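Local coordinates for protein alcohol dehydrogenase (Thermus sp., PDB 4CPD) that probably oxidises alcohols with NAD+ as a zinc-containing dehydrogenase of the medium-chain reductase family, binding the dinucleotide in a Rossmann-type domain, at residues Gly164-Gly169 and Pro237-Glu242; Ala173-Gly178 and Leu254-Pro259; Met183-Ala188 and Ile196-Arg201. All coordinates share one frame; numbering follows the deposited sequence.

Contact 1: Gly164-Gly169 and Pro237-Glu242; sequences GQLRPG and PDLVLE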
loop_
_atom_site.group_PDB
_atom_site.type_symbol
_atom_site.label_atom_id
_atom_site.label_comp_id
_atom_site.label_asym_id
_atom_site.label_seq_id
_atom_site.Cartn_x
_atom_site.Cartn_y
_atom_site.Cartn_z
ATOM N N GLY A 164 1.634 4.432 -6.974
ATOM C CA GLY A 164 0.188 4.568 -6.786
ATOM C C GLY A 164 -0.624 3.935 -7.900
ATOM O O GLY A 164 -1.843 3.997 -7.904
ATOM N N GLN A 165 0.072 3.365 -8.867
ATOM C CA GLN A 165 -0.507 2.573 -9.950
ATOM C C GLN A 165 -1.348 3.373 -10.905
ATOM O O GLN A 165 -2.218 2.862 -11.538
ATOM C CB GLN A 165 -1.258 1.366 -9.402
ATOM C CG GLN A 165 -0.375 0.476 -8.543
ATOM C CD GLN A 165 0.146 -0.725 -9.300
ATOM O OE1 GLN A 165 1.278 -0.727 -9.785
ATOM N NE2 GLN A 165 -0.685 -1.766 -9.400
ATOM N N LEU A 166 -1.031 4.636 -11.057
ATOM C CA LEU A 166 -1.777 5.483 -11.962
ATOM C C LEU A 166 -1.890 4.805 -13.304
ATOM O O LEU A 166 -0.914 4.385 -13.883
ATOM C CB LEU A 166 -1.090 6.837 -12.148
ATOM C CG LEU A 166 -1.790 7.811 -13.105
ATOM C CD1 LEU A 166 -3.059 8.332 -12.451
ATOM C CD2 LEU A 166 -0.865 8.957 -13.465
ATOM N N ARG A 167 -3.101 4.722 -13.808
ATOM C CA ARG A 167 -3.326 4.117 -15.107
ATOM C C ARG A 167 -4.074 5.137 -15.931
ATOM O O ARG A 167 -4.787 5.957 -15.381
ATOM C CB ARG A 167 -4.082 2.785 -14.944
ATOM C CG ARG A 167 -3.134 1.576 -14.930
ATOM N N PRO A 168 -3.899 5.116 -17.246
ATOM C CA PRO A 168 -4.655 6.048 -18.061
ATOM C C PRO A 168 -6.161 5.982 -17.782
ATOM O O PRO A 168 -6.710 4.911 -17.525
ATOM C CB PRO A 168 -4.362 5.578 -19.493
ATOM C CG PRO A 168 -3.148 4.712 -19.405
ATOM C CD PRO A 168 -3.258 4.073 -18.060
ATOM N N GLY A 169 -6.805 7.139 -17.794
ATOM C CA GLY A 169 -8.224 7.243 -17.481
ATOM C C GLY A 169 -8.474 7.580 -16.020
ATOM O O GLY A 169 -9.530 8.109 -15.664
ATOM N N PRO A 237 -11.491 10.269 -6.270
ATOM C CA PRO A 237 -10.511 9.907 -7.292
ATOM C C PRO A 237 -9.883 8.495 -7.093
ATOM O O PRO A 237 -9.831 7.949 -5.974
ATOM C CB PRO A 237 -9.459 10.996 -7.142
ATOM C CG PRO A 237 -9.509 11.352 -5.688
ATOM C CD PRO A 237 -10.927 11.148 -5.237
ATOM N N ASP A 238 -9.406 7.918 -8.181
ATOM C CA ASP A 238 -8.750 6.627 -8.139
ATOM C C ASP A 238 -7.458 6.657 -7.323
ATOM O O ASP A 238 -7.146 5.709 -6.614
ATOM C CB ASP A 238 -8.443 6.181 -9.562
ATOM C CG ASP A 238 -9.689 6.060 -10.397
ATOM O OD1 ASP A 238 -10.380 5.030 -10.248
ATOM O OD2 ASP A 238 -9.998 7.000 -11.173
ATOM N N LEU A 239 -6.728 7.764 -7.421
ATOM C CA LEU A 239 -5.442 7.936 -6.747
ATOM C C LEU A 239 -5.327 9.291 -6.051
ATOM O O LEU A 239 -5.737 10.297 -6.602
ATOM C CB LEU A 239 -4.343 7.774 -7.787
ATOM C CG LEU A 239 -2.911 8.066 -7.373
ATOM C CD1 LEU A 239 -2.499 7.308 -6.123
ATOM C CD2 LEU A 239 -1.983 7.701 -8.516
ATOM N N VAL A 240 -4.804 9.315 -4.828
ATOM C CA VAL A 240 -4.438 10.576 -4.180
ATOM C C VAL A 240 -2.957 10.582 -3.921
ATOM O O VAL A 240 -2.436 9.659 -3.316
ATOM C CB VAL A 240 -5.129 10.791 -2.837
ATOM C CG1 VAL A 240 -4.754 12.136 -2.242
ATOM C CG2 VAL A 240 -6.615 10.741 -3.021
ATOM N N LEU A 241 -2.287 11.631 -4.374
ATOM C CA LEU A 241 -0.894 11.870 -4.027
ATOM C C LEU A 241 -0.839 12.963 -2.974
ATOM O O LEU A 241 -1.181 14.096 -3.276
ATOM C CB LEU A 241 -0.100 12.320 -5.245
ATOM C CG LEU A 241 1.359 12.521 -4.878
ATOM C CD1 LEU A 241 2.097 11.230 -5.094
ATOM C CD2 LEU A 241 1.984 13.600 -5.703
ATOM N N GLU A 242 -0.402 12.648 -1.756
ATOM C CA GLU A 242 -0.324 13.693 -0.731
ATOM C C GLU A 242 1.120 14.159 -0.671
ATOM O O GLU A 242 2.052 13.366 -0.542
ATOM C CB GLU A 242 -0.959 13.273 0.620
ATOM C CG GLU A 242 -0.036 13.023 1.781
ATOM C CD GLU A 242 0.695 14.252 2.269
ATOM O OE1 GLU A 242 0.038 15.261 2.600
ATOM O OE2 GLU A 242 1.951 14.183 2.355
#
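L239 sets the forked end of its side chain against the turn G164-L166, and both methyls take part. CD1 lies over the glycine backbone, 3.9 Å from G164 CA, and CD2 reaches further along the turn to L166 CB at 3.8 Å. The G164 carbonyl oxygen sits against the fork, 3.8 Å from L239 CD2, so here the leucine packs on a peptide group as well as on another side chain. L166 and L239 cross at about a right angle, and L166 CD1 extends their apolar contact at 4.1 Å from L239 CD2. L239 CG stands anti to the backbone N (chi1 173°), which carries the fork toward the loop. A CB on G164 would point toward the strand and run into L239 CD1, so the missing side chain lets the leucine lie against the backbone. With an alanine in place of L239 both methyls would be gone, and a gap would probably open under the turn, leaving L166 without its partner from the strand.

Further out, the backbone of the turn is set by a Schellman motif: Q165, with phi 67°, is the first residue to leave helix 153-163, and the chain turns off toward strand 171-175. The G164 carbonyl oxygen also accepts a hydrogen bond from R262 NH1, which ties it to the next strand of the sheet. On the other segment D238 OD2 receives the amide of S171, and the L239 backbone bonds to S171 and A173. The contact packs the link between helix 153-163 and strand 171-175 against strand 239-242 of the parallel Rossmann sheet. L166 also touches V172 and L191, while V240 packs on A253 of helix 247-256.

Contact 2: Ala173-Gly178 and Leu254-Pro259; sequences AVIGAG and LEMVRP. With NAD (nicotinamide-adenine-dinucleotide), chain G.
A single methionine carries the helix side of this contact, M256 laying its thioether across two residues of strand 173-175. SD meets A173 CB at 3.8 Å, and CE lies 4.1 Å from I175 CD1, where the two side chains come tip to tip. M256 runs straight out from the helix as far as SD and bends only at the last torsion (chi3 -62°), which swings CE alongside I175 CD1, SD lying equally near. I175 CG1 lies anti to the carbonyl carbon (chi1 -67°), and from there the extended branch sends CD1 to the thioether.

Past the strand, G176 and G178 fit the glycine-rich turn of Rossmann folds and lie against NAD: G178 C is 3.5 Å from NAD O2N. G178 is the N-cap of helix 179-190, and a CB there would run into NAD O5B. At the other end R258 NH1 donates to P259 O (2.8 Å, N-H...O angle 141°) in the carbonyl plane, and it also bonds Q99 OE1 of the second subunit. M256 touches V228 of helix 224-231, so the C-terminal end of helix 247-256 packs beside that helix on one face of the parallel sheet, against its inner strand 171-175.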
loop_
_atom_site.group_PDB
_atom_site.type_symbol
_atom_site.label_atom_id
_atom_site.label_comp_id
_atom_site.label_asym_id
_atom_site.label_seq_id
_atom_site.Cartn_x
_atom_site.Cartn_y
_atom_site.Cartn_z
ATOM N N ALA A 173 -6.132 13.072 -7.287
ATOM C CA ALA A 173 -6.077 14.282 -6.480
ATOM C C ALA A 173 -4.673 14.478 -5.939
ATOM O O ALA A 173 -4.075 13.533 -5.458
ATOM C CB ALA A 173 -7.068 14.200 -5.340
ATOM N N VAL A 174 -4.155 15.701 -6.008
ATOM C CA VAL A 174 -2.819 16.008 -5.489
ATOM C C VAL A 174 -2.981 17.031 -4.398
ATOM O O VAL A 174 -3.531 18.094 -4.630
ATOM C CB VAL A 174 -1.907 16.611 -6.563
ATOM C CG1 VAL A 174 -0.530 16.902 -6.007
ATOM C CG2 VAL A 174 -1.828 15.684 -7.761
ATOM N N ILE A 175 -2.497 16.711 -3.208
ATOM C CA ILE A 175 -2.649 17.596 -2.060
ATOM C C ILE A 175 -1.302 18.255 -1.828
ATOM O O ILE A 175 -0.321 17.590 -1.465
ATOM C CB ILE A 175 -3.124 16.825 -0.805
ATOM C CG1 ILE A 175 -4.557 16.317 -1.006
ATOM C CG2 ILE A 175 -3.092 17.698 0.431
ATOM C CD1 ILE A 175 -4.959 15.218 -0.044
ATOM N N GLY A 176 -1.270 19.566 -2.051
ATOM C CA GLY A 176 -0.028 20.321 -2.039
ATOM C C GLY A 176 0.339 20.723 -3.452
ATOM O O GLY A 176 0.670 19.884 -4.284
ATOM N N ALA A 177 0.270 22.021 -3.715
ATOM C CA ALA A 177 0.648 22.590 -5.007
ATOM C C ALA A 177 2.002 23.308 -4.964
ATOM O O ALA A 177 2.267 24.167 -5.779
ATOM C CB ALA A 177 -0.430 23.545 -5.481
ATOM N N GLY A 178 2.858 22.950 -4.015
ATOM C CA GLY A 178 4.262 23.334 -4.069
ATOM C C GLY A 178 4.978 22.574 -5.178
ATOM O O GLY A 178 4.356 21.794 -5.927
ATOM N N LEU A 254 -7.115 10.059 2.826
ATOM C CA LEU A 254 -7.818 8.799 3.087
ATOM C C LEU A 254 -9.348 8.920 3.057
ATOM O O LEU A 254 -10.048 7.991 2.665
ATOM C CB LEU A 254 -7.337 8.188 4.399
ATOM C CG LEU A 254 -5.911 7.643 4.273
ATOM C CD1 LEU A 254 -5.300 7.419 5.630
ATOM C CD2 LEU A 254 -5.849 6.342 3.479
ATOM N N GLU A 255 -9.862 10.072 3.452
ATOM C CA GLU A 255 -11.278 10.329 3.328
ATOM C C GLU A 255 -11.653 10.558 1.853
ATOM O O GLU A 255 -12.634 10.028 1.332
ATOM C CB GLU A 255 -11.626 11.553 4.159
ATOM C CG GLU A 255 -13.109 11.640 4.484
ATOM C CD GLU A 255 -13.452 12.813 5.388
ATOM O OE1 GLU A 255 -12.529 13.535 5.840
ATOM O OE2 GLU A 255 -14.659 12.993 5.658
ATOM N N MET A 256 -10.850 11.371 1.192
ATOM C CA MET A 256 -11.098 11.796 -0.171
ATOM C C MET A 256 -11.116 10.636 -1.201
ATOM O O MET A 256 -11.998 10.569 -2.064
ATOM C CB MET A 256 -9.995 12.799 -0.476
ATOM C CG MET A 256 -9.984 13.466 -1.829
ATOM S SD MET A 256 -8.568 14.594 -1.868
ATOM C CE MET A 256 -8.951 15.760 -0.571
ATOM N N VAL A 257 -10.140 9.731 -1.106
ATOM C CA VAL A 257 -9.926 8.713 -2.135
ATOM C C VAL A 257 -11.159 7.833 -2.212
ATOM O O VAL A 257 -11.798 7.596 -1.197
ATOM C CB VAL A 257 -8.659 7.856 -1.842
ATOM C CG1 VAL A 257 -8.860 6.984 -0.612
ATOM C CG2 VAL A 257 -8.260 7.002 -3.043
ATOM N N ARG A 258 -11.495 7.354 -3.412
ATOM C CA ARG A 258 -12.602 6.413 -3.561
ATOM C C ARG A 258 -12.330 5.086 -2.869
ATOM O O ARG A 258 -11.190 4.691 -2.699
ATOM C CB ARG A 258 -12.932 6.140 -5.034
ATOM C CG ARG A 258 -11.976 5.244 -5.812
ATOM C CD ARG A 258 -12.606 4.837 -7.136
ATOM N NE ARG A 258 -11.706 4.118 -8.057
ATOM C CZ ARG A 258 -11.397 2.818 -7.990
ATOM N NH1 ARG A 258 -11.867 2.027 -7.024
ATOM N NH2 ARG A 258 -10.603 2.298 -8.901
ATOM N N PRO A 259 -13.396 4.379 -2.503
ATOM C CA PRO A 259 -13.255 2.986 -2.147
ATOM C C PRO A 259 -12.474 2.245 -3.202
ATOM O O PRO A 259 -12.678 2.467 -4.390
ATOM C CB PRO A 259 -14.708 2.483 -2.111
ATOM C CG PRO A 259 -15.497 3.688 -1.707
ATOM C CD PRO A 259 -14.797 4.836 -2.383
HETATM P PA NAD G . 6.893 23.344 -0.081
HETATM O O1A NAD G . 7.609 24.388 -0.941
HETATM O O2A NAD G . 6.812 23.549 1.428
HETATM O O5B NAD G . 5.398 23.012 -0.606
HETATM C C5B NAD G . 4.353 22.692 0.311
HETATM C C4B NAD G . 3.011 23.157 -0.248
HETATM O O4B NAD G . 1.940 22.569 0.501
HETATM C C3B NAD G . 2.867 24.680 -0.153
HETATM O O3B NAD G . 2.315 25.268 -1.341
HETATM C C2B NAD G . 1.902 24.876 0.981
HETATM O O2B NAD G . 1.139 26.077 0.833
HETATM C C1B NAD G . 1.054 23.625 0.864
HETATM N N9A NAD G . 0.394 23.345 2.140
HETATM C C8A NAD G . 0.980 23.424 3.352
HETATM N N7A NAD G . 0.070 23.109 4.304
HETATM C C5A NAD G . -1.103 22.821 3.693
HETATM C C6A NAD G . -2.455 22.402 4.112
HETATM N N6A NAD G . -2.701 22.235 5.421
HETATM N N1A NAD G . -3.417 22.201 3.172
HETATM C C2A NAD G . -3.159 22.369 1.860
HETATM N N3A NAD G . -1.941 22.752 1.408
HETATM C C4A NAD G . -0.892 22.984 2.256
HETATM O O3 NAD G . 7.606 21.901 -0.280
HETATM P PN NAD G . 7.937 21.104 -1.652
HETATM O O1N NAD G . 9.303 21.611 -2.072
HETATM O O2N NAD G . 6.723 21.056 -2.587
HETATM O O5D NAD G . 8.061 19.595 -1.082
HETATM C C5D NAD G . 6.831 18.879 -0.855
HETATM C C4D NAD G . 6.844 17.914 0.328
HETATM O O4D NAD G . 7.403 16.670 -0.117
HETATM C C3D NAD G . 7.687 18.377 1.517
HETATM O O3D NAD G . 7.077 17.886 2.724
HETATM C C2D NAD G . 9.057 17.750 1.247
HETATM O O2D NAD G . 9.923 17.599 2.400
HETATM C C1D NAD G . 8.615 16.421 0.629
HETATM N N1N NAD G . 9.642 15.765 -0.197
HETATM C C2N NAD G . 9.713 14.441 -0.036
HETATM C C3N NAD G . 10.623 13.663 -0.736
HETATM C C7N NAD G . 10.578 12.186 -0.466
HETATM O O7N NAD G . 11.566 11.484 -0.605
HETATM N N7N NAD G . 9.394 11.666 -0.087
HETATM C C4N NAD G . 11.491 14.285 -1.649
HETATM C C5N NAD G . 11.410 15.673 -1.813
HETATM C C6N NAD G . 10.468 16.403 -1.068
#

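Contact 3: Met183-Ala188 and Ile196-Arg201; sequences MAIEVA and ILAIDR. With NAD (nicotinamide-adenine-dinucleotide), chain G.
D200 OD2 is gripped twice, by NAD O3B at 3.0 Å and by the backbone N of A177. OD1, the other oxygen, accepts NAD O2B at 3.1 Å, so the carboxylate takes both hydroxyls of the adenosine ribose; an acidic residue in this place is the familiar mark of NAD-using Rossmann domains. D200 CG lies anti to the backbone N (chi1 -155°), which turns the carboxylate to the ribose. R201, poorly ordered, appears to hold one guanidinium face over NAD N7A.

Earlier on the strand the contact is apolar. I196 CD1 fits against A188 CB at 3.6 Å and beside the I185 carbonyl, while its CG2 branch meets I185 CG1 at 4.2 Å. I185 stretches on along the strand, its CD1 reaching A198 CB at 3.9 Å. Helix 183-188 and strand 196-200 run antiparallel (174°), their axes 9.4 Å apart; they belong to the beta-alpha-beta unit strand 171-175, helix 179-190, strand 195-200. Helix 203-212 flanks the seam, A209 touching I185 and A198, and helix 153-163 packs against V187.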
loop_
_atom_site.group_PDB
_atom_site.type_symbol
_atom_site.label_atom_id
_atom_site.label_comp_id
_atom_site.label_asym_id
_atom_site.label_seq_id
_atom_site.Cartn_x
_atom_site.Cartn_y
_atom_site.Cartn_z
ATOM N N MET A 183 5.041 19.047 -9.992
ATOM C CA MET A 183 5.612 17.969 -10.813
ATOM C C MET A 183 4.556 16.857 -11.003
ATOM O O MET A 183 4.350 16.325 -12.116
ATOM C CB MET A 183 6.849 17.359 -10.177
ATOM C CG MET A 183 7.998 18.312 -9.906
ATOM S SD MET A 183 8.864 18.933 -11.361
ATOM C CE MET A 183 8.117 20.560 -11.448
ATOM N N ALA A 184 3.883 16.516 -9.914
ATOM C CA ALA A 184 2.905 15.454 -9.949
ATOM C C ALA A 184 1.802 15.780 -10.929
ATOM O O ALA A 184 1.407 14.932 -11.741
ATOM C CB ALA A 184 2.313 15.227 -8.561
ATOM N N ILE A 185 1.295 17.006 -10.853
ATOM C CA ILE A 185 0.252 17.433 -11.780
ATOM C C ILE A 185 0.669 17.246 -13.239
ATOM O O ILE A 185 -0.020 16.595 -14.011
ATOM C CB ILE A 185 -0.146 18.880 -11.542
ATOM C CG1 ILE A 185 -0.891 18.985 -10.231
ATOM C CG2 ILE A 185 -1.066 19.359 -12.636
ATOM C CD1 ILE A 185 -0.968 20.402 -9.699
ATOM N N GLU A 186 1.808 17.801 -13.608
ATOM C CA GLU A 186 2.289 17.683 -14.983
ATOM C C GLU A 186 2.406 16.223 -15.375
ATOM O O GLU A 186 1.952 15.853 -16.429
ATOM C CB GLU A 186 3.640 18.377 -15.140
ATOM C CG GLU A 186 4.024 18.711 -16.574
ATOM C CD GLU A 186 5.358 19.460 -16.690
ATOM O OE1 GLU A 186 5.896 19.963 -15.684
ATOM O OE2 GLU A 186 5.868 19.570 -17.811
ATOM N N VAL A 187 3.032 15.404 -14.527
ATOM C CA VAL A 187 3.264 13.990 -14.838
ATOM C C VAL A 187 1.928 13.306 -15.023
ATOM O O VAL A 187 1.722 12.568 -15.998
ATOM C CB VAL A 187 4.012 13.256 -13.713
ATOM C CG1 VAL A 187 4.022 11.750 -13.966
ATOM C CG2 VAL A 187 5.430 13.778 -13.567
ATOM N N ALA A 188 1.015 13.544 -14.087
ATOM C CA ALA A 188 -0.277 12.877 -14.149
ATOM C C ALA A 188 -0.918 13.112 -15.518
ATOM O O ALA A 188 -1.417 12.185 -16.167
ATOM C CB ALA A 188 -1.181 13.357 -13.039
ATOM N N ILE A 196 -7.549 15.799 -12.938
ATOM C CA ILE A 196 -6.579 16.030 -11.898
ATOM C C ILE A 196 -7.071 17.155 -11.047
ATOM O O ILE A 196 -7.476 18.173 -11.576
ATOM C CB ILE A 196 -5.209 16.463 -12.473
ATOM C CG1 ILE A 196 -4.698 15.449 -13.501
ATOM C CG2 ILE A 196 -4.193 16.662 -11.343
ATOM C CD1 ILE A 196 -3.472 15.926 -14.250
ATOM N N LEU A 197 -6.997 16.993 -9.732
ATOM C CA LEU A 197 -7.462 18.006 -8.780
ATOM C C LEU A 197 -6.332 18.440 -7.869
ATOM O O LEU A 197 -5.627 17.605 -7.305
ATOM C CB LEU A 197 -8.581 17.426 -7.929
ATOM C CG LEU A 197 -9.690 16.845 -8.792
ATOM C CD1 LEU A 197 -10.139 15.491 -8.290
ATOM C CD2 LEU A 197 -10.850 17.810 -8.858
ATOM N N ALA A 198 -6.170 19.742 -7.701
ATOM C CA ALA A 198 -5.081 20.262 -6.900
ATOM C C ALA A 198 -5.667 20.962 -5.717
ATOM O O ALA A 198 -6.496 21.832 -5.869
ATOM C CB ALA A 198 -4.198 21.204 -7.708
ATOM N N ILE A 199 -5.238 20.551 -4.535
ATOM C CA ILE A 199 -5.694 21.121 -3.300
ATOM C C ILE A 199 -4.503 21.815 -2.674
ATOM O O ILE A 199 -3.452 21.197 -2.481
ATOM C CB ILE A 199 -6.217 20.035 -2.346
ATOM C CG1 ILE A 199 -7.506 19.416 -2.887
ATOM C CG2 ILE A 199 -6.487 20.607 -0.959
ATOM C CD1 ILE A 199 -7.301 18.224 -3.784
ATOM N N ASP A 200 -4.671 23.102 -2.382
ATOM C CA ASP A 200 -3.690 23.895 -1.641
ATOM C C ASP A 200 -4.435 25.060 -0.980
ATOM O O ASP A 200 -5.675 25.086 -0.967
ATOM C CB ASP A 200 -2.596 24.394 -2.572
ATOM C CG ASP A 200 -1.312 24.680 -1.848
ATOM O OD1 ASP A 200 -1.328 25.475 -0.890
ATOM O OD2 ASP A 200 -0.275 24.111 -2.233
ATOM N N ARG A 201 -3.687 26.003 -0.417
ATOM C CA ARG A 201 -4.274 27.180 0.206
ATOM C C ARG A 201 -3.557 28.491 -0.179
ATOM O O ARG A 201 -3.607 29.472 0.567
ATOM C CB ARG A 201 -4.261 26.993 1.724
ATOM C CG ARG A 201 -2.862 26.996 2.320
ATOM C CD ARG A 201 -2.871 26.645 3.794
ATOM N NE ARG A 201 -1.518 26.721 4.345
ATOM C CZ ARG A 201 -1.149 26.220 5.520
ATOM N NH1 ARG A 201 -2.026 25.589 6.298
ATOM N NH2 ARG A 201 0.109 26.342 5.918
HETATM P PA NAD G . 6.893 23.344 -0.081
HETATM O O1A NAD G . 7.609 24.388 -0.941
HETATM O O2A NAD G . 6.812 23.549 1.428
HETATM O O5B NAD G . 5.398 23.012 -0.606
HETATM C C5B NAD G . 4.353 22.692 0.311
HETATM C C4B NAD G . 3.011 23.157 -0.248
HETATM O O4B NAD G . 1.940 22.569 0.501
HETATM C C3B NAD G . 2.867 24.680 -0.153
HETATM O O3B NAD G . 2.315 25.268 -1.341
HETATM C C2B NAD G . 1.902 24.876 0.981
HETATM O O2B NAD G . 1.139 26.077 0.833
HETATM C C1B NAD G . 1.054 23.625 0.864
HETATM N N9A NAD G . 0.394 23.345 2.140
HETATM C C8A NAD G . 0.980 23.424 3.352
HETATM N N7A NAD G . 0.070 23.109 4.304
HETATM C C5A NAD G . -1.103 22.821 3.693
HETATM C C6A NAD G . -2.455 22.402 4.112
HETATM N N6A NAD G . -2.701 22.235 5.421
HETATM N N1A NAD G . -3.417 22.201 3.172
HETATM C C2A NAD G . -3.159 22.369 1.860
HETATM N N3A NAD G . -1.941 22.752 1.408
HETATM C C4A NAD G . -0.892 22.984 2.256
HETATM O O3 NAD G . 7.606 21.901 -0.280
HETATM P PN NAD G . 7.937 21.104 -1.652
HETATM O O1N NAD G . 9.303 21.611 -2.072
HETATM O O2N NAD G . 6.723 21.056 -2.587
HETATM O O5D NAD G . 8.061 19.595 -1.082
HETATM C C5D NAD G . 6.831 18.879 -0.855
HETATM C C4D NAD G . 6.844 17.914 0.328
HETATM O O4D NAD G . 7.403 16.670 -0.117
HETATM C C3D NAD G . 7.687 18.377 1.517
HETATM O O3D NAD G . 7.077 17.886 2.724
HETATM C C2D NAD G . 9.057 17.750 1.247
HETATM O O2D NAD G . 9.923 17.599 2.400
HETATM C C1D NAD G . 8.615 16.421 0.629
HETATM N N1N NAD G . 9.642 15.765 -0.197
HETATM C C2N NAD G . 9.713 14.441 -0.036
HETATM C C3N NAD G . 10.623 13.663 -0.736
HETATM C C7N NAD G . 10.578 12.186 -0.466
HETATM O O7N NAD G . 11.566 11.484 -0.605
HETATM N N7N NAD G . 9.394 11.666 -0.087
HETATM C C4N NAD G . 11.491 14.285 -1.649
HETATM C C5N NAD G . 11.410 15.673 -1.813
HETATM C C6N NAD G . 10.468 16.403 -1.068
#

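The three contacts cluster around the inner strands of one parallel sheet, their centres about 9 Å (1 and 2), 10 Å (2 and 3) and 11 Å (1 and 3) apart. Contacts 1 and 2 join through the sheet, L241 N to A173 O at 2.8 Å, and through the salt bridge D238 OD1 to R258 NE at 2.7 Å. Contacts 2 and 3 share the bond V174 N to L197 O (2.7 Å) and both touch NAD, one at the glycine turn, the other at the adenosine ribose. Contact 1 stands further back, G164 lying about 13 Å from the NAD, and touches contact 3, among other places, where L166 CD2 lies 4.0 Å from A188 CA.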